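Local coordinates for RNA-binding protein RMD9, mitochondrial (Saccharomyces cerevisiae S288C, PDB 7A9X) that binds a dodecameric RNA motif in the 3'-UTRs of mitochondrial mRNAs and takes part in the processing or stability of those transcripts, at residues 363-368 against 404-409; 399-404 against 432-437; 438-443 against 477-482. One frame throughout, in Å; residues are numbered along the deposited sequence.

Contact 1 of 3, residues 363-368 against 404-409; sequences LNNTFF and FNVMLT. With nucleotides of chain B.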
# COMPACT_ATOMS: atom_id res chain seq x y z
N LEU A 363 -8.07 1.75 6.22
CA LEU A 363 -8.45 1.74 7.63
C LEU A 363 -9.50 0.67 7.91
O LEU A 363 -9.37 -0.11 8.86
CB LEU A 363 -8.96 3.11 8.06
CG LEU A 363 -9.47 3.22 9.50
CD1 LEU A 363 -8.31 3.15 10.48
CD2 LEU A 363 -10.30 4.47 9.72
N ASN A 364 -10.55 0.62 7.08
CA ASN A 364 -11.60 -0.36 7.29
C ASN A 364 -11.10 -1.78 7.09
O ASN A 364 -11.62 -2.72 7.71
CB ASN A 364 -12.77 -0.06 6.35
CG ASN A 364 -13.46 1.25 6.67
OD1 ASN A 364 -13.55 1.64 7.84
ND2 ASN A 364 -13.95 1.93 5.65
N ASN A 365 -10.08 -1.97 6.25
CA ASN A 365 -9.47 -3.29 6.10
C ASN A 365 -8.90 -3.78 7.42
O ASN A 365 -9.16 -4.91 7.85
CB ASN A 365 -8.39 -3.24 5.02
CG ASN A 365 -7.74 -4.59 4.79
OD1 ASN A 365 -8.40 -5.63 4.86
ND2 ASN A 365 -6.45 -4.59 4.50
N THR A 366 -8.11 -2.93 8.09
CA THR A 366 -7.55 -3.30 9.38
C THR A 366 -8.64 -3.53 10.41
O THR A 366 -8.58 -4.48 11.19
CB THR A 366 -6.58 -2.21 9.86
OG1 THR A 366 -5.57 -2.00 8.86
CG2 THR A 366 -5.92 -2.61 11.17
N PHE A 367 -9.67 -2.67 10.42
CA PHE A 367 -10.70 -2.74 11.45
C PHE A 367 -11.56 -3.99 11.31
O PHE A 367 -11.80 -4.70 12.29
CB PHE A 367 -11.56 -1.48 11.39
CG PHE A 367 -12.78 -1.53 12.27
CD1 PHE A 367 -12.65 -1.55 13.65
CD2 PHE A 367 -14.05 -1.56 11.72
CE1 PHE A 367 -13.76 -1.60 14.47
CE2 PHE A 367 -15.17 -1.61 12.53
CZ PHE A 367 -15.02 -1.63 13.90
N PHE A 368 -12.04 -4.27 10.09
CA PHE A 368 -12.92 -5.42 9.91
C PHE A 368 -12.17 -6.74 9.97
O PHE A 368 -12.77 -7.77 10.28
CB PHE A 368 -13.69 -5.29 8.60
CG PHE A 368 -14.82 -4.30 8.66
CD1 PHE A 368 -15.84 -4.45 9.59
CD2 PHE A 368 -14.87 -3.22 7.79
CE1 PHE A 368 -16.88 -3.54 9.65
CE2 PHE A 368 -15.91 -2.31 7.85
CZ PHE A 368 -16.91 -2.47 8.78
N PHE A 404 -18.27 -1.69 2.60
CA PHE A 404 -19.03 -2.94 2.56
C PHE A 404 -18.27 -4.07 1.87
O PHE A 404 -18.52 -5.24 2.18
CB PHE A 404 -20.37 -2.71 1.87
CG PHE A 404 -21.44 -2.16 2.78
CD1 PHE A 404 -21.86 -2.88 3.89
CD2 PHE A 404 -22.02 -0.93 2.53
CE1 PHE A 404 -22.85 -2.38 4.73
CE2 PHE A 404 -23.01 -0.42 3.36
CZ PHE A 404 -23.42 -1.15 4.47
N ASN A 405 -17.34 -3.75 0.96
CA ASN A 405 -16.55 -4.79 0.32
C ASN A 405 -15.66 -5.51 1.33
O ASN A 405 -15.60 -6.75 1.35
CB ASN A 405 -15.70 -4.20 -0.81
CG ASN A 405 -16.55 -3.69 -1.97
OD1 ASN A 405 -17.71 -4.07 -2.12
ND2 ASN A 405 -15.97 -2.82 -2.78
N VAL A 406 -14.96 -4.75 2.18
CA VAL A 406 -14.13 -5.36 3.22
C VAL A 406 -14.99 -6.17 4.19
O VAL A 406 -14.66 -7.30 4.54
CB VAL A 406 -13.33 -4.28 3.97
CG1 VAL A 406 -12.55 -4.90 5.12
CG2 VAL A 406 -12.39 -3.56 3.02
N MET A 407 -16.12 -5.59 4.62
CA MET A 407 -17.02 -6.29 5.53
C MET A 407 -17.47 -7.62 4.94
O MET A 407 -17.42 -8.66 5.61
CB MET A 407 -18.22 -5.41 5.85
CG MET A 407 -19.13 -5.94 6.94
SD MET A 407 -20.66 -5.00 7.08
CE MET A 407 -20.04 -3.34 7.30
N LEU A 408 -17.92 -7.61 3.68
CA LEU A 408 -18.40 -8.84 3.05
C LEU A 408 -17.29 -9.86 2.87
O LEU A 408 -17.50 -11.06 3.08
CB LEU A 408 -19.05 -8.51 1.70
CG LEU A 408 -19.59 -9.69 0.91
CD1 LEU A 408 -20.64 -10.45 1.71
CD2 LEU A 408 -20.17 -9.22 -0.41
N THR A 409 -16.10 -9.40 2.47
CA THR A 409 -14.97 -10.32 2.28
C THR A 409 -14.65 -11.07 3.57
O THR A 409 -14.61 -12.30 3.60
CB THR A 409 -13.74 -9.55 1.79
OG1 THR A 409 -14.06 -8.83 0.59
CG2 THR A 409 -12.59 -10.51 1.53
P U B 10 -5.95 -4.61 -0.02
OP1 U B 10 -5.41 -5.81 0.66
OP2 U B 10 -5.58 -4.34 -1.43
O5' U B 10 -7.54 -4.67 0.07
C5' U B 10 -8.20 -5.13 1.25
C4' U B 10 -9.68 -5.25 1.02
O4' U B 10 -10.20 -3.96 0.62
C3' U B 10 -10.11 -6.20 -0.08
O3' U B 10 -10.24 -7.54 0.38
C2' U B 10 -11.43 -5.61 -0.57
O2' U B 10 -12.51 -6.06 0.23
C1' U B 10 -11.23 -4.11 -0.34
N1 U B 10 -10.84 -3.38 -1.56
C2 U B 10 -11.84 -2.72 -2.26
O2 U B 10 -13.01 -2.73 -1.90
N3 U B 10 -11.42 -2.05 -3.38
C4 U B 10 -10.14 -1.98 -3.87
O4 U B 10 -9.92 -1.33 -4.89
C5 U B 10 -9.16 -2.68 -3.10
C6 U B 10 -9.54 -3.34 -2.00
P U B 11 -9.28 -8.69 -0.19
OP1 U B 11 -9.40 -9.88 0.69
OP2 U B 11 -7.93 -8.10 -0.42
O5' U B 11 -9.91 -9.05 -1.61
C5' U B 11 -11.18 -9.68 -1.71
C4' U B 11 -11.64 -9.77 -3.14
O4' U B 11 -11.92 -8.44 -3.65
C3' U B 11 -10.63 -10.33 -4.13
O3' U B 11 -10.56 -11.74 -4.12
C2' U B 11 -11.12 -9.76 -5.46
O2' U B 11 -12.24 -10.48 -5.93
C1' U B 11 -11.59 -8.37 -5.02
N1 U B 11 -10.53 -7.35 -5.19
C2 U B 11 -10.26 -6.89 -6.47
O2 U B 11 -10.85 -7.29 -7.46
N3 U B 11 -9.27 -5.94 -6.54
C4 U B 11 -8.54 -5.43 -5.49
O4 U B 11 -7.67 -4.58 -5.71
C5 U B 11 -8.87 -5.95 -4.21
C6 U B 11 -9.84 -6.87 -4.10

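Contact 2 of 3, residues 399-404 against 432-437; sequences IDEPFF and IPRTII. With nucleotides of chain B.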
# COMPACT_ATOMS: atom_id res chain seq x y z
N ILE A 399 -21.68 6.27 2.72
CA ILE A 399 -20.92 5.03 2.73
C ILE A 399 -20.27 4.82 1.38
O ILE A 399 -20.90 4.98 0.33
CB ILE A 399 -21.82 3.85 3.12
CG1 ILE A 399 -22.41 4.06 4.52
CG2 ILE A 399 -21.04 2.55 3.08
CD1 ILE A 399 -23.24 2.90 5.01
N ASP A 400 -18.99 4.48 1.40
CA ASP A 400 -18.25 4.10 0.20
C ASP A 400 -18.32 2.60 -0.00
O ASP A 400 -18.60 1.83 0.93
CB ASP A 400 -16.80 4.55 0.31
CG ASP A 400 -16.21 4.29 1.68
OD1 ASP A 400 -16.67 4.94 2.65
OD2 ASP A 400 -15.33 3.43 1.80
N GLU A 401 -18.06 2.17 -1.23
CA GLU A 401 -18.17 0.75 -1.55
C GLU A 401 -17.13 -0.11 -0.82
O GLU A 401 -17.48 -1.21 -0.37
CB GLU A 401 -18.07 0.52 -3.05
CG GLU A 401 -18.72 -0.77 -3.49
CD GLU A 401 -18.17 -1.30 -4.79
OE1 GLU A 401 -16.94 -1.24 -4.99
OE2 GLU A 401 -18.98 -1.78 -5.62
N PRO A 402 -15.87 0.31 -0.71
CA PRO A 402 -14.90 -0.53 0.01
C PRO A 402 -15.30 -0.83 1.45
O PRO A 402 -14.94 -1.89 1.97
CB PRO A 402 -13.60 0.29 -0.06
CG PRO A 402 -13.73 1.06 -1.31
CD PRO A 402 -15.18 1.45 -1.37
N PHE A 403 -16.05 0.07 2.09
CA PHE A 403 -16.54 -0.19 3.45
C PHE A 403 -17.31 -1.51 3.51
O PHE A 403 -17.04 -2.36 4.37
CB PHE A 403 -17.41 0.97 3.92
CG PHE A 403 -18.06 0.74 5.26
CD1 PHE A 403 -17.34 0.91 6.44
CD2 PHE A 403 -19.39 0.35 5.35
CE1 PHE A 403 -17.94 0.70 7.67
CE2 PHE A 403 -19.99 0.14 6.58
CZ PHE A 403 -19.27 0.32 7.74
N PHE A 404 -18.27 -1.69 2.60
CA PHE A 404 -19.03 -2.94 2.56
C PHE A 404 -18.27 -4.07 1.87
O PHE A 404 -18.52 -5.24 2.18
CB PHE A 404 -20.37 -2.71 1.87
CG PHE A 404 -21.44 -2.16 2.78
CD1 PHE A 404 -21.86 -2.88 3.89
CD2 PHE A 404 -22.02 -0.93 2.53
CE1 PHE A 404 -22.85 -2.38 4.73
CE2 PHE A 404 -23.01 -0.42 3.36
CZ PHE A 404 -23.42 -1.15 4.47
N ILE A 432 -24.84 3.26 -3.12
CA ILE A 432 -23.39 3.20 -3.21
C ILE A 432 -22.95 3.26 -4.67
O ILE A 432 -23.45 2.48 -5.49
CB ILE A 432 -22.84 1.94 -2.54
CG1 ILE A 432 -23.46 1.75 -1.15
CG2 ILE A 432 -21.34 2.01 -2.43
CD1 ILE A 432 -23.11 2.84 -0.19
N PRO A 433 -22.02 4.15 -5.03
CA PRO A 433 -21.39 4.06 -6.36
C PRO A 433 -20.68 2.73 -6.52
O PRO A 433 -19.71 2.45 -5.81
CB PRO A 433 -20.41 5.24 -6.36
CG PRO A 433 -20.95 6.19 -5.34
CD PRO A 433 -21.58 5.34 -4.28
N ARG A 434 -21.16 1.90 -7.44
CA ARG A 434 -20.70 0.52 -7.53
C ARG A 434 -19.46 0.41 -8.41
O ARG A 434 -19.33 1.10 -9.43
CB ARG A 434 -21.81 -0.37 -8.08
CG ARG A 434 -23.09 -0.34 -7.26
CD ARG A 434 -22.86 -0.88 -5.86
NE ARG A 434 -22.40 -2.26 -5.88
CZ ARG A 434 -23.20 -3.32 -5.92
NH1 ARG A 434 -22.69 -4.54 -5.94
NH2 ARG A 434 -24.52 -3.16 -5.96
N THR A 435 -18.54 -0.46 -8.00
CA THR A 435 -17.41 -0.89 -8.81
C THR A 435 -17.51 -2.39 -9.05
O THR A 435 -18.39 -3.07 -8.51
CB THR A 435 -16.07 -0.56 -8.13
OG1 THR A 435 -15.83 -1.48 -7.07
CG2 THR A 435 -16.08 0.86 -7.58
N ILE A 436 -16.58 -2.92 -9.86
CA ILE A 436 -16.56 -4.35 -10.11
C ILE A 436 -16.08 -5.16 -8.92
O ILE A 436 -16.24 -6.39 -8.92
CB ILE A 436 -15.67 -4.67 -11.33
CG1 ILE A 436 -14.21 -4.34 -11.04
CG2 ILE A 436 -16.15 -3.91 -12.56
CD1 ILE A 436 -13.27 -4.69 -12.17
N ILE A 437 -15.51 -4.51 -7.90
CA ILE A 437 -15.00 -5.24 -6.74
C ILE A 437 -16.14 -5.94 -6.01
O ILE A 437 -16.02 -7.12 -5.64
CB ILE A 437 -14.25 -4.29 -5.79
CG1 ILE A 437 -13.23 -3.44 -6.56
CG2 ILE A 437 -13.57 -5.08 -4.68
CD1 ILE A 437 -12.14 -4.23 -7.23
P U B 10 -5.95 -4.61 -0.02
OP1 U B 10 -5.41 -5.81 0.66
OP2 U B 10 -5.58 -4.34 -1.43
O5' U B 10 -7.54 -4.67 0.07
C5' U B 10 -8.20 -5.13 1.25
C4' U B 10 -9.68 -5.25 1.02
O4' U B 10 -10.20 -3.96 0.62
C3' U B 10 -10.11 -6.20 -0.08
O3' U B 10 -10.24 -7.54 0.38
C2' U B 10 -11.43 -5.61 -0.57
O2' U B 10 -12.51 -6.06 0.23
C1' U B 10 -11.23 -4.11 -0.34
N1 U B 10 -10.84 -3.38 -1.56
C2 U B 10 -11.84 -2.72 -2.26
O2 U B 10 -13.01 -2.73 -1.90
N3 U B 10 -11.42 -2.05 -3.38
C4 U B 10 -10.14 -1.98 -3.87
O4 U B 10 -9.92 -1.33 -4.89
C5 U B 10 -9.16 -2.68 -3.10
C6 U B 10 -9.54 -3.34 -2.00
P U B 11 -9.28 -8.69 -0.19
OP1 U B 11 -9.40 -9.88 0.69
OP2 U B 11 -7.93 -8.10 -0.42
O5' U B 11 -9.91 -9.05 -1.61
C5' U B 11 -11.18 -9.68 -1.71
C4' U B 11 -11.64 -9.77 -3.14
O4' U B 11 -11.92 -8.44 -3.65
C3' U B 11 -10.63 -10.33 -4.13
O3' U B 11 -10.56 -11.74 -4.12
C2' U B 11 -11.12 -9.76 -5.46
O2' U B 11 -12.24 -10.48 -5.93
C1' U B 11 -11.59 -8.37 -5.02
N1 U B 11 -10.53 -7.35 -5.19
C2 U B 11 -10.26 -6.89 -6.47
O2 U B 11 -10.85 -7.29 -7.46
N3 U B 11 -9.27 -5.94 -6.54
C4 U B 11 -8.54 -5.43 -5.49
O4 U B 11 -7.67 -4.58 -5.71
C5 U B 11 -8.87 -5.95 -4.21
C6 U B 11 -9.84 -6.87 -4.10

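Contact 3 of 3, residues 438-443 against 477-482; sequences SYRILL and ANADLS. With nucleotides of chain B.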
# COMPACT_ATOMS: atom_id res chain seq x y z
N SER A 438 -17.25 -5.24 -5.79
CA SER A 438 -18.38 -5.83 -5.07
C SER A 438 -18.91 -7.06 -5.80
O SER A 438 -19.13 -8.11 -5.18
CB SER A 438 -19.49 -4.79 -4.90
OG SER A 438 -19.91 -4.30 -6.16
N TYR A 439 -19.13 -6.95 -7.11
CA TYR A 439 -19.65 -8.08 -7.87
C TYR A 439 -18.68 -9.25 -7.86
O TYR A 439 -19.11 -10.41 -7.88
CB TYR A 439 -19.97 -7.64 -9.30
CG TYR A 439 -20.99 -6.52 -9.38
CD1 TYR A 439 -20.60 -5.19 -9.29
CD2 TYR A 439 -22.34 -6.80 -9.54
CE1 TYR A 439 -21.53 -4.17 -9.36
CE2 TYR A 439 -23.28 -5.78 -9.61
CZ TYR A 439 -22.87 -4.46 -9.52
OH TYR A 439 -23.79 -3.45 -9.58
N ARG A 440 -17.37 -8.98 -7.82
CA ARG A 440 -16.40 -10.05 -7.67
C ARG A 440 -16.54 -10.73 -6.31
O ARG A 440 -16.54 -11.96 -6.22
CB ARG A 440 -14.98 -9.52 -7.85
CG ARG A 440 -14.59 -9.26 -9.29
CD ARG A 440 -13.23 -8.58 -9.39
NE ARG A 440 -12.82 -8.40 -10.78
CZ ARG A 440 -11.76 -7.70 -11.15
NH1 ARG A 440 -10.99 -7.10 -10.25
NH2 ARG A 440 -11.46 -7.59 -12.44
N ILE A 441 -16.68 -9.94 -5.24
CA ILE A 441 -16.77 -10.50 -3.90
C ILE A 441 -18.09 -11.23 -3.71
O ILE A 441 -18.14 -12.29 -3.07
CB ILE A 441 -16.57 -9.40 -2.85
CG1 ILE A 441 -15.20 -8.74 -3.02
CG2 ILE A 441 -16.72 -9.97 -1.44
CD1 ILE A 441 -15.05 -7.45 -2.25
N LEU A 442 -19.18 -10.69 -4.26
CA LEU A 442 -20.47 -11.35 -4.15
C LEU A 442 -20.44 -12.73 -4.79
O LEU A 442 -21.05 -13.68 -4.27
CB LEU A 442 -21.56 -10.48 -4.78
CG LEU A 442 -22.02 -9.28 -3.96
CD1 LEU A 442 -22.82 -8.31 -4.81
CD2 LEU A 442 -22.85 -9.73 -2.77
N LEU A 443 -19.74 -12.88 -5.91
CA LEU A 443 -19.55 -14.20 -6.49
C LEU A 443 -18.65 -15.06 -5.61
O LEU A 443 -18.96 -16.23 -5.36
CB LEU A 443 -18.97 -14.09 -7.90
CG LEU A 443 -18.63 -15.41 -8.60
CD1 LEU A 443 -19.87 -16.27 -8.74
CD2 LEU A 443 -17.99 -15.16 -9.95
N ALA A 477 -10.40 -10.52 -16.44
CA ALA A 477 -9.14 -10.55 -15.73
C ALA A 477 -9.05 -11.79 -14.85
O ALA A 477 -10.01 -12.56 -14.70
CB ALA A 477 -8.96 -9.28 -14.91
N ASN A 478 -7.87 -11.99 -14.25
CA ASN A 478 -7.67 -13.13 -13.36
C ASN A 478 -8.57 -13.06 -12.13
O ASN A 478 -9.11 -14.08 -11.69
CB ASN A 478 -6.20 -13.21 -12.93
CG ASN A 478 -5.31 -13.80 -14.00
OD1 ASN A 478 -5.78 -14.47 -14.92
ND2 ASN A 478 -4.01 -13.56 -13.89
N ALA A 479 -8.76 -11.86 -11.57
CA ALA A 479 -9.58 -11.72 -10.38
C ALA A 479 -11.03 -12.12 -10.65
O ALA A 479 -11.72 -12.60 -9.74
CB ALA A 479 -9.51 -10.30 -9.84
N ASP A 480 -11.50 -11.95 -11.88
CA ASP A 480 -12.85 -12.38 -12.22
C ASP A 480 -12.95 -13.90 -12.22
O ASP A 480 -13.90 -14.47 -11.66
CB ASP A 480 -13.26 -11.82 -13.58
CG ASP A 480 -13.36 -10.31 -13.58
OD1 ASP A 480 -13.96 -9.76 -12.64
OD2 ASP A 480 -12.82 -9.67 -14.50
N LEU A 481 -11.97 -14.58 -12.82
CA LEU A 481 -12.00 -16.04 -12.85
C LEU A 481 -11.67 -16.64 -11.49
O LEU A 481 -12.19 -17.70 -11.14
CB LEU A 481 -11.03 -16.56 -13.91
CG LEU A 481 -11.30 -16.14 -15.36
CD1 LEU A 481 -10.24 -16.69 -16.29
CD2 LEU A 481 -12.69 -16.59 -15.80
N SER A 482 -10.81 -15.97 -10.71
CA SER A 482 -10.50 -16.45 -9.37
C SER A 482 -11.75 -16.47 -8.49
O SER A 482 -11.89 -17.35 -7.63
CB SER A 482 -9.42 -15.59 -8.74
OG SER A 482 -8.18 -15.73 -9.42
P U B 11 -9.28 -8.69 -0.19
OP1 U B 11 -9.40 -9.88 0.69
OP2 U B 11 -7.93 -8.10 -0.42
O5' U B 11 -9.91 -9.05 -1.61
C5' U B 11 -11.18 -9.68 -1.71
C4' U B 11 -11.64 -9.77 -3.14
O4' U B 11 -11.92 -8.44 -3.65
C3' U B 11 -10.63 -10.33 -4.13
O3' U B 11 -10.56 -11.74 -4.12
C2' U B 11 -11.12 -9.76 -5.46
O2' U B 11 -12.24 -10.48 -5.93
C1' U B 11 -11.59 -8.37 -5.02
N1 U B 11 -10.53 -7.35 -5.19
C2 U B 11 -10.26 -6.89 -6.47
O2 U B 11 -10.85 -7.29 -7.46
N3 U B 11 -9.27 -5.94 -6.54
C4 U B 11 -8.54 -5.43 -5.49
O4 U B 11 -7.67 -4.58 -5.71
C5 U B 11 -8.87 -5.95 -4.21
C6 U B 11 -9.84 -6.87 -4.10
P C B 12 -9.16 -12.47 -3.78
OP1 C B 12 -9.42 -13.92 -3.66
OP2 C B 12 -8.52 -11.73 -2.66
O5' C B 12 -8.28 -12.24 -5.09
C5' C B 12 -8.55 -12.98 -6.27
C4' C B 12 -7.35 -13.06 -7.19
O4' C B 12 -7.20 -11.81 -7.91
C3' C B 12 -6.00 -13.33 -6.51
O3' C B 12 -5.23 -14.22 -7.31
C2' C B 12 -5.34 -11.96 -6.48
O2' C B 12 -3.93 -11.99 -6.47
C1' C B 12 -5.88 -11.32 -7.76
N1 C B 12 -5.94 -9.85 -7.72
C2 C B 12 -5.46 -9.13 -8.82
O2 C B 12 -5.00 -9.76 -9.79
N3 C B 12 -5.50 -7.78 -8.80
C4 C B 12 -6.00 -7.15 -7.75
N4 C B 12 -6.02 -5.81 -7.78
C5 C B 12 -6.50 -7.85 -6.61
C6 C B 12 -6.45 -9.19 -6.64
P U B 13 -5.38 -15.81 -7.12
OP1 U B 13 -5.89 -16.39 -8.39
OP2 U B 13 -6.12 -16.05 -5.85
O5' U B 13 -3.89 -16.32 -6.90
C5' U B 13 -3.05 -15.74 -5.91
C4' U B 13 -1.88 -16.65 -5.60
O4' U B 13 -2.37 -17.84 -4.94
C3' U B 13 -1.12 -17.16 -6.81
O3' U B 13 -0.13 -16.25 -7.25
C2' U B 13 -0.54 -18.48 -6.31
O2' U B 13 0.64 -18.26 -5.55
C1' U B 13 -1.64 -18.97 -5.37
N1 U B 13 -2.58 -19.91 -6.02
C2 U B 13 -2.14 -21.17 -6.37
O2 U B 13 -1.00 -21.57 -6.20
N3 U B 13 -3.10 -21.97 -6.96
C4 U B 13 -4.42 -21.66 -7.20
O4 U B 13 -5.15 -22.49 -7.74
C5 U B 13 -4.80 -20.34 -6.80
C6 U B 13 -3.89 -19.54 -6.23

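Contact 1 of 3, residues 363-368 against 404-409
Phe368 lays its ring under the side chain of Met407. Met407 CB stands 4.2 Å from the centroid of the Phe368 ring, almost on the ring normal, in a CH-pi contact over the face. Met407 CG lies over the same face. The methionine chain bends at chi3 (-54°), which brings CE back to the ring, 3.6 Å from Phe368 CZ. Met407 SD is oblique to the ring, a Met-aromatic contact. The opposite face of Phe368 is covered by Phe367 CD2, so the ring is held between two side chains.

Val406 divides its two methyls between protein and RNA. CG1, anti to the backbone N (chi1 176°), turns to the helix of 363-368. It meets Asn364 O at 3.5 Å and also touches Asn365 CA and Phe368 CB. CG2 faces the ribose, 3.3 Å from O4' of U10 of chain B. Asn365 flanks the same nucleotide, with CG 3.6 Å from C5' of U10 of chain B. Asn405 ND2 donates to O2 of U10 of chain B at 3.1 Å.

The two helix segments run nearly parallel, 27° apart and 9.1 Å between axes. They lie in the repeats assigned as PPR6 and PPR7, and such side-by-side helices line the RNA-binding surface of a PPR solenoid. Leu386 of helix 379-396 packs on both Phe368 and Met407. Between 363-368 and 404-409 the contact is van der Waals packing and CH-pi; Asn365 OD1 also takes a weak hydrogen bond from Arg410 NH1. The Asn405 bond to the base is consistent with a part in recognising it.

Contact 2 of 3, residues 399-404 against 432-437
Ile432 enters the contact first, with its branches on different residues. CD1 reaches Ile399, 3.7 Å from Ile399 CB, and also meets Ile399 O. CG2 is anti to the backbone N and lies against the start of the helix, 3.6 Å from Glu401 CB. Pro433 turns its carbonyl O to Glu401 CB at 3.7 Å. Arg434 points its CB away from 399-404, but bends at chi2 and chi3, folding NE back. Glu401 OE2 lies at the edge of the guanidinium, in its plane, 3.5 Å from Arg434 NE. This is a salt bridge whose hydrogen bond is weak. Arg434 NH1 bonds to Ser438, and the guanidinium makes cation-pi contacts with Tyr427 and Tyr439.

The contact joins the N-terminal ends of helices 401-410 and 436-445 in the PPR solenoid. Asp400 is the N-cap of the first, though its capping bond to Phe403 N is weak and its OD1 is in a salt bridge with Lys397. Thr435 is the N-cap of the second.

At Thr435 the backbone grips the Glu401 carboxylate. Thr435 N donates to Glu401 OE2 at 2.8 Å, nearly straight at 169°, from above the carboxylate plane. Thr435 OG1 and Glu401 OE1 lie so close, 2.4 Å, that the details of their bond are doubtful. The same OG1, set between the backbone N and the carbonyl carbon (chi1 76°), accepts from Ile437 N at 3.2 Å. Asn405 ND2 bonds to OE1, and Ser438 OG probably to OE2. Ile437 ends the segment on the RNA, with CD1 3.3 Å from O2 of U11 of chain B and CG2 against U10 of chain B.

Contact 3 of 3, residues 438-443 against 477-482
Arg440 reaches from its helix to Asp480. Its CB lies 3.5 Å from O2' of U11 of chain B. CG passes Asp480 OD1 at 3.4 Å. CD sits between this oxygen and O2 of U11 of chain B. The chain is extended from CG to NE, which carries the guanidinium across to 477-482. There NE donates to Asp480 OD1 at 2.6 Å, within the guanidinium plane but from above the carboxylate plane. NH2 adds a weak bond to Asp480 OD2 at 3.2 Å, completing a salt bridge in which the two flat groups are turned 62° apart. NH1 donates to O2 of U11 of chain B at 2.8 Å and also forms a salt bridge with Asp134. Ala479 CB covers one guanidinium face, 3.5 Å from NH1, and touches the ribose of C12 of chain B.

Asp480 probably orients the arginine that bonds to the base of U11 of chain B. Its OD2 also takes the backbone N of Ala477, the N-cap residue, at 3.2 Å. Helix 436-445, mostly within the assigned repeat PPR8, runs beside helix 478-486 at 25°, with helix 401-410 packed on Leu442 and Leu468 of helix 454-470 against Asp480.

All three contacts are buried, and each lies beside the bound RNA. Contacts 1 and 2 share Phe404 and helix 401-410; contacts 2 and 3 share helix 436-445. Helices 357-374, 401-410, 436-445 and 478-486 are therefore linked side by side in a row. Contact 1, the nearest to the centre of the chain, pairs helix flanks through apolar packing. Contact 2 joins helix starts, where a buried glutamate meets a capping threonine. Contact 3, the farthest out, rests on a salt bridge. Contacts 2 and 3 meet through Ser438, and Phe403 packs on Phe368 of contact 1. U10 touches contacts 1 and 2, and U11 touches all three.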